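Local coordinates for protein beta-N-acetylglucosaminidase (Thermotoga maritima, PDB 3WO8) that probably hydrolyses terminal non-reducing N-acetyl-D-hexosamine residues from N-acetyl-beta-D-hexosaminides, as a glycoside hydrolase of family 3, at residues D26-E29 with E30-E33; K312-R315 with S316-V320. All blocks are in the same frame, centred on the assembly; numbering follows the deposited sequence.

Contact 1. Residues D26-E29 with E30-E33; sequences DFNE and EVKE
Asn-28 is the N-cap of helix 29-37, in the loop after strand 20-24 of the TIM barrel, and its side-chain oxygen accepts the amide of Val-31. Val-31 N lies 2.9 Å from Asn-28 OD1 and meets it almost head-on, with a C=O...N angle of 168°. The torsion that sets CG between the backbone N and the carbonyl carbon (chi1 49°) folds the amide back over the first turn. Asn-28 O, meanwhile, accepts Lys-32 N at 3.1 Å, so both oxygens of this residue serve the helix start. Beside the cap, Phe-27 crosses Val-31 at about a right angle, CD1 lying 4.0 Å from Val-31 CG1, while its CZ is 3.8 Å from Lys-32 CG; Phe-59 meets the same ring. With an alanine in place of Asn-28, Val-31 N would probably lose its capping acceptor, and Asp-26 OD2 the amide that donates to it. The Asp-26 carboxylate forms the second shell: OD1 is in a salt bridge with Arg-387, and Asn-28 ND2 donates to Asp-26 OD2 at 2.9 Å, arriving from above the carboxylate plane, 37° out of it.

Contact 2. Residues K312-R315 with S316-V320; sequences KVER and SIRTV
Three i to i+4 backbone bonds join 312-315 to 316-320 within helix 310-326: Ser-316 N to Lys-312 O, Ile-317 N to Val-313 O at 2.9 Å, and Thr-319 N to Arg-315 O, whose N-H...O angle is 175°. The turn at Arg-318 is less regular, its amide making weak bonds to both Glu-314 O and Arg-315 O.

Two hydroxyls turn back onto this ladder. In Ser-316, OG stands beside the backbone N and anti to the carbonyl carbon (chi1 -76°), from where it donates to Lys-312 O at 3.1 Å. The amide of the same residue reaches that oxygen at 2.8 Å from the opposite face of the carbonyl plane. Ser-316 OG also bonds Asn-282 ND2, and Lys-312 NZ donates to Asn-278 O. Thr-319 OG1 likewise donates to a carbonyl that its own amide also uses, Arg-315 O, at 3.1 Å, from above the carbonyl plane.

On another side of the helix, Val-313 and Ile-317 lie side by side and point the same way, with CG1 of Val-313 4.1 Å from CD1 of Ile-317. Ser-316 and Ile-317 both touch Leu-19, just ahead of strand 20-24, and Asn-282 just precedes strand 283-286, so the helix packs by the starts of two neighbouring strands of the TIM barrel. Across the exposed surface, Arg-318 bends at chi3 and brings one guanidinium face over Glu-314 O, NH2 standing 3.6 Å from Glu-314 CB. Glu-314 OE2 lies at the guanidinium edge, in its plane, 4.0 Å from Arg-318 NH2, a long salt bridge with the two flat groups turned 71° apart.

The chemistry is therefore uneven round the helix: Lys-312 O and Arg-315 O each accept an amide and a hydroxyl, whereas the Glu-314 to Arg-318 attraction is likely to be modest at that separation.

From the N terminus, the chain runs through strand 20-24 and reaches contact 1, where residues 26-29 turn directly into helix 29-37. It then passes through the rest of the eight-stranded parallel barrel, ending with strand 283-286 and helix 292-304, before contact 2 occurs within helix 310-326. Each contact joins adjoining segments, so neither closes a long loop; they stand in series, neither nested nor crossed. The centres of contact 1 and contact 2 are about 27 Å apart. The nearest atoms of contact 1 and contact 2 are about 18 Å apart. Contact 1 sets the first helix against helix 53-66 and reaches Arg-387 beyond the barrel; contact 2 places a late helix beside Leu-19 and the residues leading into strand 283-286.

Contact 1. Residues D26-E29 with E30-E33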
loop_
_atom_site.group_PDB
_atom_site.type_symbol
_atom_site.label_atom_id
_atom_site.label_comp_id
_atom_site.label_asym_id
_atom_site.label_seq_id
_atom_site.Cartn_x
_atom_site.Cartn_y
_atom_site.Cartn_z
ATOM N N ASP B 26 1.777 -5.584 -18.530
ATOM C CA ASP B 26 3.236 -5.577 -18.466
ATOM C C ASP B 26 3.762 -4.226 -18.964
ATOM O O ASP B 26 3.013 -3.364 -19.453
ATOM C CB ASP B 26 3.878 -6.792 -19.215
ATOM C CG ASP B 26 5.367 -7.088 -18.773
ATOM O OD1 ASP B 26 5.734 -6.977 -17.580
ATOM O OD2 ASP B 26 6.198 -7.436 -19.627
ATOM N N PHE B 27 5.061 -4.021 -18.781
ATOM C CA PHE B 27 5.723 -2.832 -19.276
ATOM C C PHE B 27 7.119 -3.182 -19.864
ATOM O O PHE B 27 8.000 -3.780 -19.204
ATOM C CB PHE B 27 5.783 -1.765 -18.182
ATOM C CG PHE B 27 6.413 -0.471 -18.636
ATOM C CD1 PHE B 27 5.715 0.412 -19.433
ATOM C CD2 PHE B 27 7.688 -0.150 -18.282
ATOM C CE1 PHE B 27 6.300 1.590 -19.870
ATOM C CE2 PHE B 27 8.267 1.028 -18.708
ATOM C CZ PHE B 27 7.578 1.892 -19.511
ATOM N N ASN B 28 7.289 -2.835 -21.131
ATOM C CA ASN B 28 8.444 -3.265 -21.875
ATOM C C ASN B 28 8.511 -2.524 -23.190
ATOM O O ASN B 28 7.667 -1.680 -23.462
ATOM C CB ASN B 28 8.314 -4.741 -22.158
ATOM C CG ASN B 28 6.971 -5.082 -22.714
ATOM O OD1 ASN B 28 6.464 -4.403 -23.586
ATOM N ND2 ASN B 28 6.366 -6.113 -22.176
ATOM N N GLU B 29 9.489 -2.876 -24.026
ATOM C CA GLU B 29 9.740 -2.129 -25.245
ATOM C C GLU B 29 8.540 -2.151 -26.202
ATOM O O GLU B 29 8.299 -1.188 -26.924
ATOM C CB GLU B 29 11.027 -2.628 -25.907
ATOM C CG GLU B 29 11.621 -1.646 -26.912
ATOM C CD GLU B 29 11.988 -0.310 -26.291
ATOM O OE1 GLU B 29 12.428 -0.312 -25.120
ATOM O OE2 GLU B 29 11.841 0.735 -26.967
ATOM N N GLU B 30 7.768 -3.230 -26.195
ATOM C CA GLU B 30 6.593 -3.313 -27.066
ATOM C C GLU B 30 5.535 -2.308 -26.593
ATOM O O GLU B 30 4.992 -1.545 -27.391
ATOM C CB GLU B 30 6.032 -4.746 -27.076
ATOM C CG GLU B 30 4.829 -4.990 -27.999
ATOM C CD GLU B 30 4.290 -6.414 -27.894
ATOM O OE1 GLU B 30 5.081 -7.308 -27.583
ATOM O OE2 GLU B 30 3.094 -6.664 -28.110
ATOM N N VAL B 31 5.289 -2.297 -25.280
ATOM C CA VAL B 31 4.275 -1.450 -24.673
ATOM C C VAL B 31 4.559 0.005 -24.967
ATOM O O VAL B 31 3.677 0.746 -25.414
ATOM C CB VAL B 31 4.197 -1.672 -23.154
ATOM C CG1 VAL B 31 3.374 -0.579 -22.487
ATOM C CG2 VAL B 31 3.587 -3.031 -22.839
ATOM N N LYS B 32 5.798 0.400 -24.720
ATOM C CA LYS B 32 6.280 1.742 -25.054
ATOM C C LYS B 32 6.084 2.073 -26.530
ATOM O O LYS B 32 5.747 3.211 -26.868
ATOM C CB LYS B 32 7.765 1.898 -24.745
ATOM C CG LYS B 32 8.177 1.726 -23.288
ATOM C CD LYS B 32 9.563 2.336 -23.053
ATOM C CE LYS B 32 10.455 1.525 -22.120
ATOM N NZ LYS B 32 11.705 2.279 -21.835
ATOM N N GLU B 33 6.301 1.091 -27.405
ATOM C CA GLU B 33 6.216 1.339 -28.850
ATOM C C GLU B 33 4.785 1.582 -29.316
ATOM O O GLU B 33 4.542 2.539 -30.013
ATOM C CB GLU B 33 6.916 0.234 -29.642
ATOM C CG GLU B 33 8.443 0.350 -29.565
ATOM C CD GLU B 33 9.217 -0.877 -30.094
ATOM O OE1 GLU B 33 10.429 -0.750 -30.358
ATOM O OE2 GLU B 33 8.648 -1.982 -30.243
#

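Contact 2. Residues K312-R315 with S316-V320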
loop_
_atom_site.group_PDB
_atom_site.type_symbol
_atom_site.label_atom_id
_atom_site.label_comp_id
_atom_site.label_asym_id
_atom_site.label_seq_id
_atom_site.Cartn_x
_atom_site.Cartn_y
_atom_site.Cartn_z
ATOM N N LYS B 312 -19.149 12.513 -35.048
ATOM C CA LYS B 312 -19.050 11.820 -33.758
ATOM C C LYS B 312 -17.606 11.593 -33.314
ATOM O O LYS B 312 -17.291 11.715 -32.146
ATOM C CB LYS B 312 -19.783 10.484 -33.828
ATOM C CG LYS B 312 -21.202 10.622 -34.354
ATOM C CD LYS B 312 -22.231 9.905 -33.493
ATOM C CE LYS B 312 -23.583 10.581 -33.593
ATOM N NZ LYS B 312 -24.633 9.793 -32.911
ATOM N N VAL B 313 -16.737 11.264 -34.258
ATOM C CA VAL B 313 -15.319 11.066 -33.976
ATOM C C VAL B 313 -14.679 12.342 -33.440
ATOM O O VAL B 313 -13.998 12.308 -32.413
ATOM C CB VAL B 313 -14.574 10.548 -35.222
ATOM C CG1 VAL B 313 -13.062 10.480 -35.006
ATOM C CG2 VAL B 313 -15.073 9.159 -35.566
ATOM N N GLU B 314 -14.912 13.465 -34.113
ATOM C CA GLU B 314 -14.408 14.772 -33.644
ATOM C C GLU B 314 -15.078 15.270 -32.365
ATOM O O GLU B 314 -14.465 16.005 -31.602
ATOM C CB GLU B 314 -14.554 15.848 -34.719
ATOM C CG GLU B 314 -13.415 15.914 -35.722
ATOM C CD GLU B 314 -13.609 17.053 -36.719
ATOM O OE1 GLU B 314 -14.161 16.804 -37.815
ATOM O OE2 GLU B 314 -13.238 18.209 -36.400
ATOM N N ARG B 315 -16.326 14.882 -32.148
ATOM C CA ARG B 315 -17.063 15.239 -30.944
ATOM C C ARG B 315 -16.500 14.482 -29.761
ATOM O O ARG B 315 -16.353 14.994 -28.670
ATOM C CB ARG B 315 -18.514 14.803 -31.091
ATOM C CG ARG B 315 -19.519 15.785 -30.553
ATOM C CD ARG B 315 -20.208 16.527 -31.698
ATOM N NE ARG B 315 -21.617 16.737 -31.384
ATOM C CZ ARG B 315 -22.562 15.791 -31.413
ATOM N NH1 ARG B 315 -23.806 16.120 -31.090
ATOM N NH2 ARG B 315 -22.283 14.532 -31.758
ATOM N N SER B 316 -16.255 13.205 -29.994
ATOM C CA SER B 316 -15.696 12.332 -28.986
ATOM C C SER B 316 -14.296 12.832 -28.654
ATOM O O SER B 316 -13.964 13.005 -27.495
ATOM C CB SER B 316 -15.688 10.875 -29.473
ATOM O OG SER B 316 -16.991 10.296 -29.411
ATOM N N ILE B 317 -13.498 13.139 -29.664
ATOM C CA ILE B 317 -12.161 13.658 -29.379
ATOM C C ILE B 317 -12.201 14.874 -28.451
ATOM O O ILE B 317 -11.310 15.072 -27.637
ATOM C CB ILE B 317 -11.361 13.953 -30.647
ATOM C CG1 ILE B 317 -10.973 12.636 -31.320
ATOM C CG2 ILE B 317 -10.090 14.705 -30.307
ATOM C CD1 ILE B 317 -10.571 12.775 -32.769
ATOM N N ARG B 318 -13.246 15.665 -28.562
ATOM C CA ARG B 318 -13.355 16.868 -27.766
ATOM C C ARG B 318 -13.776 16.525 -26.341
ATOM O O ARG B 318 -13.155 16.993 -25.396
ATOM C CB ARG B 318 -14.336 17.862 -28.413
ATOM C CG ARG B 318 -13.841 19.308 -28.430
ATOM C CD ARG B 318 -14.631 20.170 -29.415
ATOM N NE ARG B 318 -14.405 19.783 -30.819
ATOM C CZ ARG B 318 -15.299 19.207 -31.642
ATOM N NH1 ARG B 318 -16.547 18.911 -31.252
ATOM N NH2 ARG B 318 -14.928 18.919 -32.891
ATOM N N THR B 319 -14.811 15.705 -26.192
ATOM C CA THR B 319 -15.244 15.205 -24.870
ATOM C C THR B 319 -14.077 14.605 -24.051
ATOM O O THR B 319 -13.909 14.862 -22.863
ATOM C CB THR B 319 -16.341 14.138 -25.032
ATOM O OG1 THR B 319 -17.444 14.694 -25.746
ATOM C CG2 THR B 319 -16.851 13.661 -23.691
ATOM N N VAL B 320 -13.273 13.804 -24.723
ATOM C CA VAL B 320 -12.081 13.225 -24.125
ATOM C C VAL B 320 -11.084 14.303 -23.721
ATOM O O VAL B 320 -10.522 14.228 -22.641
ATOM C CB VAL B 320 -11.447 12.157 -25.051
ATOM C CG1 VAL B 320 -10.041 11.793 -24.606
ATOM C CG2 VAL B 320 -12.305 10.907 -25.029
#